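Lactamase_B domain-containing protein (Bacillus lehensis G1, PDB 7EV5) is a dizinc enzyme of the metallo-beta-lactamase fold, probably a hydrolase, with structural resemblance to B3 metallo-beta-lactamases and glyoxalase II. Local coordinates at residues A[64-67]-A[71-74]; A[73-78]-A[116-121]. All blocks are in the same frame, centred on the assembly; numbering follows the deposited sequence.

Interaction 1 of 2, residues A[64-67]-A[71-74]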
loop_
_atom_site.group_PDB
_atom_site.type_symbol
_atom_site.label_atom_id
_atom_site.label_comp_id
_atom_site.label_asym_id
_atom_site.label_seq_id
_atom_site.Cartn_x
_atom_site.Cartn_y
_atom_site.Cartn_z
ATOM N N ASP A 64 -1.312 2.991 -14.192
ATOM C CA ASP A 64 -1.494 2.811 -15.636
ATOM C C ASP A 64 -0.162 2.517 -16.319
ATOM O O ASP A 64 -0.017 1.524 -17.045
ATOM C CB ASP A 64 -2.071 4.097 -16.242
ATOM C CG ASP A 64 -3.588 4.213 -16.113
ATOM O OD1 ASP A 64 -4.291 3.181 -16.022
ATOM O OD2 ASP A 64 -4.083 5.367 -16.121
ATOM N N ALA A 65 0.823 3.383 -16.098
ATOM C CA ALA A 65 2.093 3.252 -16.803
ATOM C C ALA A 65 2.816 1.974 -16.404
ATOM O O ALA A 65 3.361 1.269 -17.256
ATOM C CB ALA A 65 2.965 4.477 -16.543
ATOM N N VAL A 66 2.824 1.649 -15.114
ATOM C CA VAL A 66 3.495 0.435 -14.667
ATOM C C VAL A 66 2.770 -0.801 -15.197
ATOM O O VAL A 66 3.395 -1.732 -15.724
ATOM C CB VAL A 66 3.625 0.432 -13.131
ATOM C CG1 VAL A 66 4.178 -0.882 -12.658
ATOM C CG2 VAL A 66 4.536 1.567 -12.677
ATOM N N ARG A 67 1.440 -0.823 -15.075
ATOM C CA ARG A 67 0.655 -1.947 -15.579
ATOM C C ARG A 67 0.861 -2.136 -17.080
ATOM O O ARG A 67 1.055 -3.261 -17.556
ATOM C CB ARG A 67 -0.821 -1.708 -15.251
ATOM C CG ARG A 67 -1.785 -2.782 -15.690
ATOM C CD ARG A 67 -3.198 -2.198 -15.763
ATOM N NE ARG A 67 -3.310 -1.219 -16.844
ATOM C CZ ARG A 67 -3.748 0.028 -16.697
ATOM N NH1 ARG A 67 -4.136 0.475 -15.510
ATOM N NH2 ARG A 67 -3.801 0.836 -17.747
ATOM N N SER A 71 2.843 -5.396 -18.262
ATOM C CA SER A 71 1.759 -6.357 -18.472
ATOM C C SER A 71 1.540 -7.221 -17.232
ATOM O O SER A 71 1.638 -8.449 -17.262
ATOM C CB SER A 71 1.989 -7.222 -19.713
ATOM O OG SER A 71 2.147 -6.405 -20.853
ATOM N N ILE A 72 1.254 -6.547 -16.126
ATOM C CA ILE A 72 1.087 -7.219 -14.841
ATOM C C ILE A 72 -0.270 -6.901 -14.225
ATOM O O ILE A 72 -0.859 -5.844 -14.502
ATOM C CB ILE A 72 2.233 -6.880 -13.881
ATOM C CG1 ILE A 72 2.393 -5.367 -13.747
ATOM C CG2 ILE A 72 3.517 -7.538 -14.362
ATOM C CD1 ILE A 72 3.429 -4.984 -12.744
ATOM N N PRO A 73 -0.794 -7.791 -13.395
ATOM C CA PRO A 73 -2.098 -7.566 -12.765
ATOM C C PRO A 73 -2.025 -6.545 -11.640
ATOM O O PRO A 73 -0.979 -6.326 -11.030
ATOM C CB PRO A 73 -2.433 -8.949 -12.192
ATOM C CG PRO A 73 -1.101 -9.597 -11.963
ATOM C CD PRO A 73 -0.267 -9.142 -13.126
ATOM N N VAL A 74 -3.185 -5.942 -11.374
ATOM C CA VAL A 74 -3.398 -4.996 -10.282
ATOM C C VAL A 74 -4.378 -5.622 -9.296
ATOM O O VAL A 74 -5.485 -6.026 -9.682
ATOM C CB VAL A 74 -3.948 -3.657 -10.808
ATOM C CG1 VAL A 74 -4.317 -2.719 -9.643
ATOM C CG2 VAL A 74 -2.945 -3.010 -11.752
#
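Arg67 meets the chain that leaves its own helix with the aliphatic part of its side chain. Arg67 CG lies 3.4 Å from Ile72 O, and Arg67 CG and CD both touch Val74 CG2, at 4.1 Å from CD; the two side chains cross at a slant. With CG anti to the backbone N (chi1 -179°) the chain first runs out beside Ile72 and Val74, then in the conformer described a bend at chi3 (68°) turns the guanidinium back to Asp64 one helical turn earlier. There Arg67 NH1 and NH2 both grip a single oxygen, Asp64 OD1, at 2.8 Å for NH1, and that oxygen sits at the guanidinium edge, near its plane. Ala103 N also bonds to Asp64 OD1, tying the pair to a neighbouring loop. Deeper in, CG1 of Val66 packs against CD1 of Ile72 at 4.2 Å, over Ile50 of strand 46-51. The backbone link is a weak hydrogen bond from Ser71 N to Arg67 O (2.9 Å), after which Ser71 takes positive phi (53°) and breaks the helix. This is the tight helix-to-strand connection of a beta-alpha-beta crossover, in which helix 63-70 packs on the sheet and leads into parallel strand 74-77.

Interaction 2 of 2, residues A[73-78]-A[116-121]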
loop_
_atom_site.group_PDB
_atom_site.type_symbol
_atom_site.label_atom_id
_atom_site.label_comp_id
_atom_site.label_asym_id
_atom_site.label_seq_id
_atom_site.Cartn_x
_atom_site.Cartn_y
_atom_site.Cartn_z
ATOM N N PRO A 73 -0.794 -7.791 -13.395
ATOM C CA PRO A 73 -2.098 -7.566 -12.765
ATOM C C PRO A 73 -2.025 -6.545 -11.640
ATOM O O PRO A 73 -0.979 -6.326 -11.030
ATOM C CB PRO A 73 -2.433 -8.949 -12.192
ATOM C CG PRO A 73 -1.101 -9.597 -11.963
ATOM C CD PRO A 73 -0.267 -9.142 -13.126
ATOM N N VAL A 74 -3.185 -5.942 -11.374
ATOM C CA VAL A 74 -3.398 -4.996 -10.282
ATOM C C VAL A 74 -4.378 -5.622 -9.296
ATOM O O VAL A 74 -5.485 -6.026 -9.682
ATOM C CB VAL A 74 -3.948 -3.657 -10.808
ATOM C CG1 VAL A 74 -4.317 -2.719 -9.643
ATOM C CG2 VAL A 74 -2.945 -3.010 -11.752
ATOM N N TYR A 75 -3.991 -5.664 -8.020
ATOM C CA TYR A 75 -4.820 -6.186 -6.936
ATOM C C TYR A 75 -5.324 -5.044 -6.059
ATOM O O TYR A 75 -4.537 -4.177 -5.658
ATOM C CB TYR A 75 -4.022 -7.147 -6.052
ATOM C CG TYR A 75 -3.733 -8.500 -6.668
ATOM C CD1 TYR A 75 -4.346 -9.648 -6.179
ATOM C CD2 TYR A 75 -2.837 -8.627 -7.725
ATOM C CE1 TYR A 75 -4.076 -10.890 -6.740
ATOM C CE2 TYR A 75 -2.571 -9.863 -8.290
ATOM C CZ TYR A 75 -3.191 -10.978 -7.785
ATOM O OH TYR A 75 -2.892 -12.198 -8.364
ATOM N N LEU A 76 -6.620 -5.062 -5.727
ATOM C CA LEU A 76 -7.240 -4.022 -4.915
ATOM C C LEU A 76 -8.456 -4.616 -4.216
ATOM O O LEU A 76 -9.134 -5.485 -4.773
ATOM C CB LEU A 76 -7.679 -2.850 -5.810
ATOM C CG LEU A 76 -8.449 -1.701 -5.157
ATOM C CD1 LEU A 76 -7.599 -0.947 -4.139
ATOM C CD2 LEU A 76 -8.928 -0.734 -6.235
ATOM N N HIS A 77 -8.741 -4.138 -3.008
ATOM C CA HIS A 77 -9.929 -4.594 -2.295
ATOM C C HIS A 77 -11.205 -4.131 -2.993
ATOM O O HIS A 77 -11.315 -2.983 -3.441
ATOM C CB HIS A 77 -9.926 -4.095 -0.850
ATOM C CG HIS A 77 -10.882 -4.840 0.025
ATOM N ND1 HIS A 77 -12.237 -4.577 0.048
ATOM C CD2 HIS A 77 -10.689 -5.891 0.856
ATOM C CE1 HIS A 77 -12.830 -5.413 0.886
ATOM N NE2 HIS A 77 -11.914 -6.226 1.380
ATOM N N THR A 78 -12.183 -5.041 -3.061
ATOM C CA THR A 78 -13.438 -4.770 -3.762
ATOM C C THR A 78 -14.159 -3.535 -3.227
ATOM O O THR A 78 -14.884 -2.868 -3.979
ATOM C CB THR A 78 -14.340 -6.013 -3.712
ATOM O OG1 THR A 78 -15.376 -5.886 -4.695
ATOM C CG2 THR A 78 -14.967 -6.208 -2.335
ATOM N N LEU A 116 -2.269 -14.687 0.102
ATOM C CA LEU A 116 -2.125 -14.354 -1.310
ATOM C C LEU A 116 -0.719 -14.751 -1.733
ATOM O O LEU A 116 0.258 -14.353 -1.088
ATOM C CB LEU A 116 -2.323 -12.848 -1.529
ATOM C CG LEU A 116 -2.049 -12.315 -2.930
ATOM C CD1 LEU A 116 -2.960 -12.994 -3.942
ATOM C CD2 LEU A 116 -2.248 -10.803 -2.946
ATOM N N THR A 117 -0.613 -15.525 -2.811
ATOM C CA THR A 117 0.679 -15.935 -3.344
ATOM C C THR A 117 0.886 -15.325 -4.725
ATOM O O THR A 117 0.057 -15.509 -5.620
ATOM C CB THR A 117 0.800 -17.457 -3.380
ATOM O OG1 THR A 117 0.768 -17.953 -2.037
ATOM C CG2 THR A 117 2.107 -17.866 -4.026
ATOM N N ILE A 118 1.982 -14.586 -4.880
ATOM C CA ILE A 118 2.375 -13.967 -6.141
ATOM C C ILE A 118 3.696 -14.616 -6.532
ATOM O O ILE A 118 4.740 -14.302 -5.949
ATOM C CB ILE A 118 2.537 -12.441 -6.009
ATOM C CG1 ILE A 118 1.246 -11.766 -5.502
ATOM C CG2 ILE A 118 2.995 -11.832 -7.347
ATOM C CD1 ILE A 118 0.076 -11.839 -6.463
ATOM N N GLY A 119 3.660 -15.511 -7.511
ATOM C CA GLY A 119 4.870 -16.258 -7.828
ATOM C C GLY A 119 5.286 -17.073 -6.616
ATOM O O GLY A 119 4.496 -17.854 -6.075
ATOM N N THR A 120 6.522 -16.891 -6.151
ATOM C CA THR A 120 6.961 -17.538 -4.919
ATOM C C THR A 120 6.889 -16.627 -3.697
ATOM O O THR A 120 7.360 -17.011 -2.622
ATOM C CB THR A 120 8.364 -18.137 -5.065
ATOM O OG1 THR A 120 9.269 -17.141 -5.548
ATOM C CG2 THR A 120 8.350 -19.332 -6.014
ATOM N N PHE A 121 6.308 -15.435 -3.825
ATOM C CA PHE A 121 6.092 -14.561 -2.675
ATOM C C PHE A 121 4.744 -14.895 -2.055
ATOM O O PHE A 121 3.710 -14.789 -2.724
ATOM C CB PHE A 121 6.061 -13.093 -3.100
ATOM C CG PHE A 121 7.298 -12.619 -3.811
ATOM C CD1 PHE A 121 8.364 -12.082 -3.103
ATOM C CD2 PHE A 121 7.379 -12.678 -5.186
ATOM C CE1 PHE A 121 9.490 -11.620 -3.763
ATOM C CE2 PHE A 121 8.512 -12.224 -5.857
ATOM C CZ PHE A 121 9.568 -11.691 -5.137
#
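The ring of Tyr75 receives two methyl groups, CD1 of Leu116 and CD1 of Ile118, both coming obliquely from the same side of its plane. Leu116 takes the CD1-CE1 side, its CD1 lying 3.7 Å from Tyr75 CE1 and its CD2 4.0 Å from Tyr75 CD1, so that both branches of the leucine fork touch the ring. Ile118 reaches the phenol end: its CD1 is 3.6 Å from Tyr75 CZ and 3.5 Å from Tyr75 OH. A further ring, that of His108 on the adjacent strand 108-110, stacks with Tyr75. Ile118 O lies at the edge of the Phe121 ring, in its plane.

Tyr75 and Ile118 approach from opposite directions, whereas Leu116 crosses the tyrosine. Ile118 extends CG1 anti to its carbonyl carbon (chi1 -57°), and a further turn at chi2 (-66°) brings CD1 to the phenol. No hydrogen bond joins the segments, and the nearest CA atoms, of Tyr75 and Leu116, are 10.3 Å apart, so the side chains alone span the gap. Ile118 also rests on Leu48 and Ala49 of strand 46-51, which extends the apolar layer. Beyond Ile118 the chain reverses in a type II' turn with Gly119 at its second position; Ile118 N bonds to Phe121 O at 2.8 Å and Phe121 N to Ile118 O, making a tight beta hairpin. The contact joins the two mixed sheets, strand 74-77 in one and edge strand 115-118 in the other, and their packing face to face is the core of the alpha-beta/beta-alpha sandwich of the metallo-beta-lactamase fold.

In the fold
Interactions 1 and 2 share Pro73 and Val74, and their centres lie 12 Å apart. Strand 74-77 connects them with its two faces: Val74 serves the helix layer in interaction 1, and Tyr75, the next residue, serves the sheet-to-sheet interface in interaction 2. Together they place this strand between helix 63-70 and the second sheet. Neither contact contains a zinc ligand, and both lie well outside the zinc coordination shell: the side chain of Val74 is about 10 Å from that of His59, and that of Tyr75 about 11 Å from that of His54. These histidines belong to the segment joining strand 46-51, which neighbours strand 74-77, to helix 63-70.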